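Local structure of oxidoreductase, 2OG-Fe(II) oxygenase family (Burkholderia pseudomallei, 6N1F) at residues 137-142 / 227-232; 70-75 / 91-96. The protein binds an iron ion and is probably an oxidoreductase of the 2-oxoglutarate/iron-dependent oxygenase family, its substrate not being established. All blocks are in the same frame, centred on the assembly; numbering follows the deposited sequence.

Contact 1 of 2, residues 137-142 / 227-232; sequences FIRRCQ and SRHNGA
Phe-137 and Ser-227 close this contact at the backbone, while the guanidinium of Arg-139 grips the loop beyond. Phe-137 N donates to Ser-227 O at 2.8 Å and Ser-227 N returns a bond to Phe-137 O at 3.0 Å, the pair of bonds that defines an antiparallel hydrogen-bonded position. Past it the chain curls back over the phenyl ring. Asn-230 CB stands 3.6 Å from the centroid of the Phe-137 ring, almost on the ring normal, a CH-pi contact; the Asn-230 amide continues over CD1, its plane tilted just 7° from the ring, so the two are stacked. At the ring's edge, Arg-228 O lies 3.2 Å from Phe-137 CE2.

Arg-139 CD packs on Ser-227 CB, and a bend at chi3 (71°) turns the guanidinium toward the loop. There Arg-139 NH1 at 2.6 Å and Arg-139 NH2 at 2.9 Å from Gly-231 O make an end-on grip on one atom, which lies in the guanidinium plane. Arg-139 NH1 also donates to His-229 O at 2.8 Å, but from well above that carbonyl's plane, 52° out of it. One side chain thus fixes two carbonyls of the same loop.

Further out, Arg-139 NE forms a salt bridge with Asp-96 OD2, which limits the rotation of the guanidinium. Ser-227 OG accepts from His-229 N at 2.9 Å, an ST turn that starts the reversal, and is itself tied to Asp-163 O. The arrangement is that of a strand end: strand 218-227 leaves the large antiparallel sheet, and an arginine from the neighbouring strand 137-147 captures the departing chain. The two strands are neighbours in what is consistent with the major sheet of the double-stranded beta-helix (jelly-roll) fold of 2OG-Fe(II) oxygenases.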
# COMPACT_ATOMS: atom_id res chain seq x y z
N PHE A 137 1.24 -14.09 -0.21
CA PHE A 137 0.74 -13.93 1.15
C PHE A 137 0.79 -12.47 1.53
O PHE A 137 1.75 -11.77 1.20
CB PHE A 137 1.57 -14.74 2.14
CG PHE A 137 1.73 -16.18 1.77
CD1 PHE A 137 0.84 -17.13 2.23
CD2 PHE A 137 2.77 -16.59 0.95
CE1 PHE A 137 0.98 -18.46 1.89
CE2 PHE A 137 2.92 -17.91 0.60
CZ PHE A 137 2.02 -18.86 1.07
N ILE A 138 -0.24 -12.01 2.24
CA ILE A 138 -0.21 -10.67 2.84
C ILE A 138 0.53 -10.79 4.17
O ILE A 138 0.04 -11.40 5.11
CB ILE A 138 -1.63 -10.11 3.03
CG1 ILE A 138 -2.33 -9.93 1.68
CG2 ILE A 138 -1.59 -8.79 3.78
CD1 ILE A 138 -3.82 -9.57 1.79
N ARG A 139 1.73 -10.20 4.24
CA ARG A 139 2.57 -10.35 5.43
C ARG A 139 2.41 -9.21 6.42
O ARG A 139 2.68 -9.40 7.61
CB ARG A 139 4.04 -10.45 5.03
CG ARG A 139 4.48 -11.81 4.50
CD ARG A 139 5.99 -11.87 4.36
NE ARG A 139 6.68 -11.94 5.65
CZ ARG A 139 7.06 -13.08 6.23
NH1 ARG A 139 6.82 -14.24 5.63
NH2 ARG A 139 7.69 -13.05 7.40
N ARG A 140 2.03 -8.03 5.97
CA ARG A 140 1.97 -6.86 6.83
C ARG A 140 0.86 -5.98 6.30
O ARG A 140 0.64 -5.92 5.10
CB ARG A 140 3.32 -6.12 6.87
CG ARG A 140 3.28 -4.78 7.57
CD ARG A 140 4.67 -4.21 7.78
NE ARG A 140 4.61 -2.88 8.39
CZ ARG A 140 5.63 -2.29 8.99
NH1 ARG A 140 6.80 -2.91 9.08
NH2 ARG A 140 5.49 -1.08 9.52
N CYS A 141 0.16 -5.30 7.21
CA CYS A 141 -1.01 -4.51 6.84
C CYS A 141 -1.33 -3.53 7.95
O CYS A 141 -1.42 -3.93 9.12
CB CYS A 141 -2.20 -5.43 6.57
SG CYS A 141 -3.72 -4.57 6.14
N GLN A 142 -1.51 -2.26 7.60
CA GLN A 142 -1.80 -1.23 8.60
C GLN A 142 -2.43 -0.02 7.93
O GLN A 142 -2.32 0.18 6.72
CB GLN A 142 -0.53 -0.82 9.36
CG GLN A 142 0.47 -0.05 8.49
CD GLN A 142 1.83 0.06 9.11
OE1 GLN A 142 2.45 -0.94 9.47
NE2 GLN A 142 2.33 1.30 9.24
N SER A 227 4.33 -11.11 -0.22
CA SER A 227 5.51 -11.95 -0.39
C SER A 227 5.06 -13.35 -0.77
O SER A 227 3.97 -13.78 -0.40
CB SER A 227 6.35 -11.99 0.90
OG SER A 227 7.46 -12.86 0.79
N ARG A 228 5.91 -14.06 -1.52
CA ARG A 228 5.70 -15.49 -1.72
C ARG A 228 6.21 -16.31 -0.54
O ARG A 228 5.89 -17.50 -0.45
CB ARG A 228 6.39 -15.97 -3.00
CG ARG A 228 5.88 -15.34 -4.27
CD ARG A 228 6.76 -15.74 -5.44
NE ARG A 228 8.15 -15.36 -5.21
CZ ARG A 228 9.14 -16.21 -4.96
NH1 ARG A 228 8.92 -17.53 -4.91
NH2 ARG A 228 10.37 -15.75 -4.76
N HIS A 229 6.98 -15.71 0.35
CA HIS A 229 7.48 -16.40 1.53
C HIS A 229 6.51 -16.19 2.68
O HIS A 229 6.17 -15.04 3.00
CB HIS A 229 8.87 -15.89 1.91
CG HIS A 229 9.48 -16.61 3.08
ND1 HIS A 229 9.64 -17.98 3.12
CD2 HIS A 229 9.99 -16.13 4.24
CE1 HIS A 229 10.22 -18.32 4.26
NE2 HIS A 229 10.44 -17.22 4.96
N ASN A 230 6.07 -17.28 3.30
CA ASN A 230 5.25 -17.18 4.49
C ASN A 230 5.98 -17.63 5.74
O ASN A 230 5.38 -17.65 6.82
CB ASN A 230 3.95 -17.98 4.31
CG ASN A 230 2.78 -17.36 5.07
OD1 ASN A 230 2.73 -16.15 5.31
ND2 ASN A 230 1.82 -18.20 5.44
N GLY A 231 7.26 -17.98 5.64
CA GLY A 231 8.04 -18.28 6.81
C GLY A 231 8.44 -17.01 7.55
O GLY A 231 7.92 -15.92 7.32
N ALA A 232 9.41 -17.17 8.44
CA ALA A 232 9.81 -16.05 9.27
C ALA A 232 10.50 -14.97 8.44
O ALA A 232 11.12 -15.24 7.40
CB ALA A 232 10.73 -16.51 10.40

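Contact 2 of 2, residues 70-75 / 91-96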
# COMPACT_ATOMS: atom_id res chain seq x y z
N ALA A 70 -11.74 2.35 11.88
CA ALA A 70 -11.99 3.30 12.96
C ALA A 70 -12.02 2.62 14.33
O ALA A 70 -11.53 3.18 15.32
CB ALA A 70 -13.30 4.05 12.69
N ARG A 71 -12.57 1.41 14.40
CA ARG A 71 -12.69 0.67 15.65
C ARG A 71 -11.35 0.19 16.19
O ARG A 71 -11.30 -0.28 17.34
CB ARG A 71 -13.61 -0.55 15.46
CG ARG A 71 -15.03 -0.23 14.99
CD ARG A 71 -15.96 -1.40 15.26
NE ARG A 71 -17.36 -1.10 14.98
CZ ARG A 71 -18.18 -0.45 15.81
NH1 ARG A 71 -17.75 -0.02 17.00
NH2 ARG A 71 -19.44 -0.23 15.45
N LEU A 72 -10.29 0.27 15.41
CA LEU A 72 -8.99 -0.26 15.79
C LEU A 72 -8.26 0.68 16.74
O LEU A 72 -8.52 1.89 16.76
CB LEU A 72 -8.14 -0.49 14.54
CG LEU A 72 -8.71 -1.55 13.60
CD1 LEU A 72 -7.80 -1.72 12.40
CD2 LEU A 72 -8.85 -2.85 14.34
N PRO A 73 -7.35 0.15 17.56
CA PRO A 73 -6.51 1.02 18.40
C PRO A 73 -5.44 1.74 17.59
O PRO A 73 -4.81 1.17 16.69
CB PRO A 73 -5.89 0.04 19.41
CG PRO A 73 -5.88 -1.26 18.70
CD PRO A 73 -7.14 -1.28 17.87
N GLU A 74 -5.23 3.00 17.93
CA GLU A 74 -4.32 3.88 17.22
C GLU A 74 -3.10 4.15 18.10
O GLU A 74 -3.23 4.33 19.31
CB GLU A 74 -5.04 5.18 16.88
CG GLU A 74 -4.45 5.96 15.73
CD GLU A 74 -5.40 7.02 15.21
OE1 GLU A 74 -5.64 7.06 13.98
OE2 GLU A 74 -5.90 7.83 16.03
N GLU A 75 -1.92 4.15 17.48
CA GLU A 75 -0.69 4.44 18.19
C GLU A 75 0.15 5.42 17.38
O GLU A 75 0.13 5.39 16.14
CB GLU A 75 0.13 3.17 18.49
CG GLU A 75 0.68 2.46 17.26
CD GLU A 75 0.77 0.95 17.44
OE1 GLU A 75 -0.15 0.36 18.05
OE2 GLU A 75 1.77 0.36 16.97
N ARG A 91 -2.76 2.33 12.76
CA ARG A 91 -3.67 1.29 13.25
C ARG A 91 -3.25 -0.03 12.62
O ARG A 91 -3.48 -0.26 11.44
CB ARG A 91 -5.11 1.63 12.90
CG ARG A 91 -5.74 2.60 13.85
CD ARG A 91 -6.86 3.37 13.20
NE ARG A 91 -7.71 4.01 14.20
CZ ARG A 91 -8.69 4.86 13.91
NH1 ARG A 91 -8.93 5.19 12.66
NH2 ARG A 91 -9.42 5.39 14.89
N ARG A 92 -2.63 -0.89 13.41
CA ARG A 92 -2.07 -2.11 12.87
C ARG A 92 -3.14 -3.18 12.68
O ARG A 92 -4.05 -3.34 13.50
CB ARG A 92 -0.96 -2.63 13.78
CG ARG A 92 0.08 -1.59 14.06
CD ARG A 92 1.38 -2.19 14.53
NE ARG A 92 2.32 -1.13 14.87
CZ ARG A 92 3.04 -0.46 13.98
NH1 ARG A 92 2.94 -0.75 12.69
NH2 ARG A 92 3.86 0.50 14.38
N ILE A 93 -3.05 -3.87 11.55
CA ILE A 93 -3.89 -5.02 11.25
C ILE A 93 -3.07 -6.30 11.29
O ILE A 93 -3.46 -7.29 11.92
CB ILE A 93 -4.57 -4.83 9.88
CG1 ILE A 93 -5.71 -3.80 10.00
CG2 ILE A 93 -5.09 -6.16 9.35
CD1 ILE A 93 -5.83 -2.82 8.81
N MSE A 94 -1.92 -6.30 10.64
CA MSE A 94 -0.99 -7.41 10.68
C MSE A 94 0.46 -6.93 10.84
O MSE A 94 0.87 -6.00 10.14
CB MSE A 94 -1.13 -8.21 9.41
CG MSE A 94 -0.09 -9.25 9.22
SE MSE A 94 -0.90 -10.61 8.13
CE MSE A 94 -1.93 -11.53 9.48
N VAL A 95 1.21 -7.56 11.75
CA VAL A 95 2.60 -7.18 12.02
C VAL A 95 3.52 -8.28 11.49
O VAL A 95 3.14 -9.44 11.34
CB VAL A 95 2.86 -6.94 13.52
CG1 VAL A 95 1.92 -5.88 14.08
CG2 VAL A 95 2.72 -8.23 14.30
N ASP A 96 4.78 -7.89 11.22
CA ASP A 96 5.76 -8.77 10.57
C ASP A 96 7.17 -8.45 11.09
O ASP A 96 8.04 -7.96 10.37
CB ASP A 96 5.68 -8.62 9.04
CG ASP A 96 6.53 -9.64 8.32
OD1 ASP A 96 6.91 -10.65 8.95
OD2 ASP A 96 6.82 -9.44 7.12
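Arg-91 runs along the loop 70-75 and touches it at nearly every atom, while its neighbour Arg-92 reaches Glu-75. At the start of the Arg-91 side chain, CB lies 4.0 Å from Leu-72 CB. The next atom, Arg-91 CG, meets the carbonyl of Pro-73, with O at 3.3 Å. The chain is extended from CG to NE, which carries the charged end alongside the loop toward the end of helix 59-70. CD passes near Glu-74 OE1 and Leu-72 O; Arg-91 NE then makes a weak, bent bond to Leu-72 O at 3.4 Å. At the tip, Ala-70 CA lies over one face of the guanidinium and Glu-74 OE1 over the opposite, both displaced toward the rim; the Glu-74 carboxylate plane is 16° from the guanidinium's. Glu-74 OE1 to Arg-91 NE is a long salt bridge of 3.7 Å: the oxygen stands well out of the guanidinium plane, leaving an electrostatic attraction without a directed bond. A firmer directional partner lies just outside: Arg-91 NH1 donates to Gln-69 OE1.

By contrast, Arg-92 makes a short salt bridge, its NE 2.6 Å from Glu-75 OE2. The oxygen is approached from above the carboxylate plane, and the two charged groups are turned 70° apart. Glu-75 CG lies between the backbone N and the carbonyl carbon (chi1 66°), and a bend at chi2 then brings the carboxylate to Arg-92. On the apolar side Leu-72 CD1 rests on Ile-93 CG1, crossing it at about a right angle, and Ile-93 packs on helix 109-117.

These contacts fasten the helix-to-strand connection to the large antiparallel sheet, where 75-76 forms one edge, beside 88-92. At Ile-93 the strand changes direction, and 94-95 goes on to pair with 103-104; Ile-93 with Met-94 opposite Cys-141 forms a classic beta bulge.

How the contacts relate
From the N terminus, contact 2 comes first: the chain leaves helix 59-70, passes through 70-75 and returns at 91-96, closing a short excursion with 15 residues between the segments. Contact 1 opens only later, at 137-142, and closes at 227-232 after 84 residues rich in strand and without helix. The two loops are therefore in series, neither nested nor crossing. They join in space because strands 137-147 and 88-92 are sheet neighbours: Cys-141 O lies 2.9 Å from Met-94 N, a probable hydrogen bond. Together they tie the helix-to-strand connection at the sheet's edge to the segment that follows strand 218-227.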